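Local atomic coordinates of esterase (Uncultured bacterium, PDB entry 5EGN), a protein that hydrolyses ester bonds and degrades N-acyl homoserine lactones, the quorum-sensing signals of bacteria, as a lactonase of the alpha/beta hydrolase fold. Residues Asp74-Ala77 with Val78-Leu82; Ala99-Leu102 with Asn103-Pro107. The protein carries 2 engineered substitutions. All blocks are in the same frame, centred on the assembly; numbering follows the deposited sequence.

Contact 1 of 2, residues Asp74-Ala77 with Val78-Leu82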
loop_
_atom_site.group_PDB
_atom_site.type_symbol
_atom_site.label_atom_id
_atom_site.label_comp_id
_atom_site.label_asym_id
_atom_site.label_seq_id
_atom_site.Cartn_x
_atom_site.Cartn_y
_atom_site.Cartn_z
ATOM N N ASP A 74 -11.755 -7.650 -17.234
ATOM C CA ASP A 74 -10.992 -6.467 -16.829
ATOM C C ASP A 74 -9.500 -6.799 -16.749
ATOM O O ASP A 74 -8.647 -6.060 -17.273
ATOM C CB ASP A 74 -11.493 -5.926 -15.485
ATOM C CG ASP A 74 -12.912 -5.385 -15.561
ATOM O OD1 ASP A 74 -13.359 -5.034 -16.671
ATOM O OD2 ASP A 74 -13.575 -5.300 -14.505
ATOM N N VAL A 75 -9.191 -7.920 -16.100
ATOM C CA VAL A 75 -7.810 -8.396 -16.020
ATOM C C VAL A 75 -7.199 -8.595 -17.410
ATOM O O VAL A 75 -6.063 -8.183 -17.662
ATOM C CB VAL A 75 -7.705 -9.722 -15.234
ATOM C CG1 VAL A 75 -6.258 -10.193 -15.182
ATOM C CG2 VAL A 75 -8.262 -9.555 -13.830
ATOM N N VAL A 76 -7.957 -9.218 -18.312
ATOM C CA VAL A 76 -7.481 -9.458 -19.673
ATOM C C VAL A 76 -7.227 -8.138 -20.400
ATOM O O VAL A 76 -6.293 -8.030 -21.189
ATOM C CB VAL A 76 -8.476 -10.317 -20.489
ATOM C CG1 VAL A 76 -7.996 -10.483 -21.925
ATOM C CG2 VAL A 76 -8.654 -11.677 -19.844
ATOM N N ALA A 77 -8.056 -7.135 -20.123
ATOM C CA ALA A 77 -7.850 -5.800 -20.680
ATOM C C ALA A 77 -6.513 -5.237 -20.218
ATOM O O ALA A 77 -5.730 -4.717 -21.022
ATOM C CB ALA A 77 -8.981 -4.871 -20.283
ATOM N N VAL A 78 -6.255 -5.348 -18.916
ATOM C CA VAL A 78 -4.979 -4.896 -18.365
ATOM C C VAL A 78 -3.799 -5.609 -19.030
ATOM O O VAL A 78 -2.821 -4.970 -19.422
ATOM C CB VAL A 78 -4.915 -5.109 -16.842
ATOM C CG1 VAL A 78 -3.537 -4.733 -16.310
ATOM C CG2 VAL A 78 -6.000 -4.295 -16.151
ATOM N N LEU A 79 -3.901 -6.928 -19.171
ATOM C CA LEU A 79 -2.839 -7.713 -19.796
ATOM C C LEU A 79 -2.647 -7.348 -21.267
ATOM O O LEU A 79 -1.536 -7.409 -21.793
ATOM C CB LEU A 79 -3.133 -9.208 -19.663
ATOM C CG LEU A 79 -3.081 -9.772 -18.240
ATOM C CD1 LEU A 79 -3.499 -11.235 -18.219
ATOM C CD2 LEU A 79 -1.692 -9.596 -17.645
ATOM N N ASP A 80 -3.739 -6.963 -21.921
ATOM C CA ASP A 80 -3.705 -6.571 -23.323
ATOM C C ASP A 80 -2.992 -5.238 -23.502
ATOM O O ASP A 80 -2.161 -5.088 -24.397
ATOM C CB ASP A 80 -5.123 -6.492 -23.895
ATOM C CG ASP A 80 -5.721 -7.859 -24.163
ATOM O OD1 ASP A 80 -4.958 -8.845 -24.196
ATOM O OD2 ASP A 80 -6.954 -7.949 -24.347
ATOM N N ALA A 81 -3.319 -4.272 -22.648
ATOM C CA ALA A 81 -2.658 -2.974 -22.697
ATOM C C ALA A 81 -1.175 -3.107 -22.362
ATOM O O ALA A 81 -0.341 -2.374 -22.890
ATOM C CB ALA A 81 -3.331 -1.994 -21.748
ATOM N N LEU A 82 -0.856 -4.058 -21.489
ATOM C CA LEU A 82 0.519 -4.281 -21.057
ATOM C C LEU A 82 1.260 -5.250 -21.976
ATOM O O LEU A 82 2.410 -5.602 -21.712
ATOM C CB LEU A 82 0.544 -4.801 -19.617
ATOM C CG LEU A 82 0.236 -3.796 -18.502
ATOM C CD1 LEU A 82 0.149 -4.494 -17.156
ATOM C CD2 LEU A 82 1.283 -2.690 -18.463
#
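Asp74 passes its carbonyl O to the N-H of Val78 at 3.0 Å, the first of four successive i to i+4 bonds that run through the last turns of helix 68-81, a helix of the alpha/beta hydrolase fold packed against its central sheet. The carboxylate of Asp74 takes no part in these bonds; OD2 makes a salt bridge with Arg54. The carbonyl O of Asp74 is also met by a methyl group: Val78 CG2 stands 3.4 Å from Asp74 O, while Val78 as a whole packs on Val4, Tyr13, Ile49 and Ile51 of the sheet.

Val75 comes next, its O bonded to Leu79 N with an N-H...O angle of 162°. One turn on, Leu79 lays its side chain along the same carbonyl, and its CG lies 3.4 Å from Val75 O. The two side chains meet more loosely, Val75 CG1 and Leu79 CD1 being 4.2 Å apart.

Val76 O accepts from Asp80 N along a more bent path, 141° at the hydrogen. Val76 and Asp80 run side by side in the same direction. With CG1 anti to the backbone N (chi1 177°), Val76 presents that methyl to the carboxylate, 3.7 Å from Asp80 OD2. The charge of Asp80 is answered by Arg109, which forms a salt bridge with OD1.

Ala77 ends the walk: its methyl group touches the Asn6 side chain of strand 3-6, and its carbonyl O takes the last of the four backbone bonds, with Ala81 N 2.9 Å from Ala77 O.

Contact 2 of 2, residues Ala99-Leu102 with Asn103-Pro107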
loop_
_atom_site.group_PDB
_atom_site.type_symbol
_atom_site.label_atom_id
_atom_site.label_comp_id
_atom_site.label_asym_id
_atom_site.label_seq_id
_atom_site.Cartn_x
_atom_site.Cartn_y
_atom_site.Cartn_z
ATOM N N ALA A 99 -8.997 -15.435 -10.873
ATOM C CA ALA A 99 -7.918 -16.212 -11.472
ATOM C C ALA A 99 -8.421 -17.543 -12.037
ATOM O O ALA A 99 -8.024 -17.950 -13.130
ATOM C CB ALA A 99 -6.814 -16.455 -10.452
ATOM N N MET A 100 -9.292 -18.216 -11.290
ATOM C CA MET A 100 -9.842 -19.498 -11.730
ATOM C C MET A 100 -10.710 -19.333 -12.980
ATOM O O MET A 100 -10.579 -20.092 -13.950
ATOM C CB MET A 100 -10.645 -20.151 -10.602
ATOM C CG MET A 100 -9.778 -20.742 -9.496
ATOM S SD MET A 100 -10.687 -21.685 -8.253
ATOM C CE MET A 100 -11.417 -20.368 -7.283
ATOM N N GLN A 101 -11.588 -18.336 -12.949
ATOM C CA GLN A 101 -12.405 -17.990 -14.106
ATOM C C GLN A 101 -11.515 -17.675 -15.303
ATOM O O GLN A 101 -11.843 -18.002 -16.445
ATOM C CB GLN A 101 -13.308 -16.798 -13.788
ATOM C CG GLN A 101 -14.452 -16.621 -14.760
ATOM C CD GLN A 101 -15.408 -17.792 -14.736
ATOM O OE1 GLN A 101 -15.967 -18.129 -13.693
ATOM N NE2 GLN A 101 -15.590 -18.431 -15.884
ATOM N N LEU A 102 -10.380 -17.039 -15.027
ATOM C CA LEU A 102 -9.415 -16.700 -16.064
ATOM C C LEU A 102 -8.789 -17.961 -16.652
ATOM O O LEU A 102 -8.508 -18.018 -17.848
ATOM C CB LEU A 102 -8.336 -15.772 -15.502
ATOM C CG LEU A 102 -7.454 -15.004 -16.490
ATOM C CD1 LEU A 102 -7.022 -13.685 -15.879
ATOM C CD2 LEU A 102 -6.236 -15.818 -16.890
ATOM N N ASN A 103 -8.568 -18.967 -15.811
ATOM C CA ASN A 103 -8.082 -20.259 -16.284
ATOM C C ASN A 103 -9.125 -20.958 -17.146
ATOM O O ASN A 103 -8.791 -21.693 -18.076
ATOM C CB ASN A 103 -7.693 -21.158 -15.110
ATOM C CG ASN A 103 -6.253 -20.970 -14.684
ATOM O OD1 ASN A 103 -5.397 -21.811 -14.959
ATOM N ND2 ASN A 103 -5.974 -19.859 -14.012
ATOM N N LEU A 104 -10.393 -20.720 -16.826
ATOM C CA LEU A 104 -11.495 -21.308 -17.582
ATOM C C LEU A 104 -11.657 -20.680 -18.967
ATOM O O LEU A 104 -11.758 -21.392 -19.967
ATOM C CB LEU A 104 -12.802 -21.179 -16.796
ATOM C CG LEU A 104 -13.264 -22.432 -16.051
ATOM C CD1 LEU A 104 -12.107 -23.067 -15.311
ATOM C CD2 LEU A 104 -14.398 -22.112 -15.089
ATOM N N ASP A 105 -11.679 -19.352 -19.021
ATOM C CA ASP A 105 -11.961 -18.645 -20.269
ATOM C C ASP A 105 -10.709 -18.287 -21.068
ATOM O O ASP A 105 -10.764 -18.174 -22.292
ATOM C CB ASP A 105 -12.757 -17.370 -19.983
ATOM C CG ASP A 105 -14.108 -17.654 -19.362
ATOM O OD1 ASP A 105 -14.633 -18.769 -19.563
ATOM O OD2 ASP A 105 -14.648 -16.762 -18.675
ATOM N N HIS A 106 -9.587 -18.100 -20.382
ATOM C CA HIS A 106 -8.344 -17.748 -21.063
ATOM C C HIS A 106 -7.158 -18.577 -20.576
ATOM O O HIS A 106 -6.232 -18.037 -19.972
ATOM C CB HIS A 106 -8.038 -16.258 -20.878
ATOM C CG HIS A 106 -9.167 -15.356 -21.268
ATOM N ND1 HIS A 106 -10.250 -15.121 -20.449
ATOM C CD2 HIS A 106 -9.382 -14.632 -22.393
ATOM C CE1 HIS A 106 -11.083 -14.293 -21.049
ATOM N NE2 HIS A 106 -10.581 -13.980 -22.231
ATOM N N PRO A 107 -7.173 -19.890 -20.851
ATOM C CA PRO A 107 -6.068 -20.752 -20.415
ATOM C C PRO A 107 -4.774 -20.432 -21.155
ATOM O O PRO A 107 -3.690 -20.812 -20.713
ATOM C CB PRO A 107 -6.565 -22.157 -20.762
ATOM C CG PRO A 107 -7.486 -21.945 -21.913
ATOM C CD PRO A 107 -8.169 -20.633 -21.644
#
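Ala99 O is gripped twice by Asn103, whose backbone N and side-chain ND2 both donate to it in the final turns of helix 94-105, the crossover helix of a beta-alpha-beta unit that follows the probable nucleophile elbow of the alpha/beta hydrolase fold. The two donors reach the carbonyl from opposite faces of its plane. ND2 sits well above that plane at 2.9 Å from Ala99 O, yet the bond is straight, 171° at the hydrogen, and the acceptor lies almost in the plane of the Asn103 amide. A further bond from ND2 to Asn113 OD1 helps fix the rotation of this buried group and ties the helix to strand 110-116.

Further along, Gln101 has chi1 -163°, CG lying beside the carbonyl carbon, and bends at chi2, which brings NE2 close to Asp105 OD2. The resulting bond from Gln101 NE2 to Asp105 OD2 is weak at 3.4 Å, with the amide and carboxylate planes 42° apart; Gln101 OE1 accepts a hydrogen bond from Trp193 NE1. The helix closes as the chain leaves helical geometry at His106, whose N still donates to Leu102 O at 2.8 Å.

Overall arrangement
From the N terminus, the chain first forms strands 3-6, 9-16, 21-25 and 47-51, then enters helix 68-81, where contact 1 is made and completed. Strand 87-92 and the probable nucleophile elbow follow, and helix 94-105 carries contact 2 before the chain passes into strand 110-116. The two contacts are therefore in series, neither nested nor crossed, and each closes just a turn or so of helix. Their centres lie 14 Å apart, and the contacts touch: Val75 CG1 is 3.6 Å from Leu102 CD1, and Val76 CG2 packs on the ring of His106, just past the end of helix 94-105. Contact 1 faces the 3-6, 9-16 and 47-51 strands, contact 2 the 87-92 and 110-116 strands.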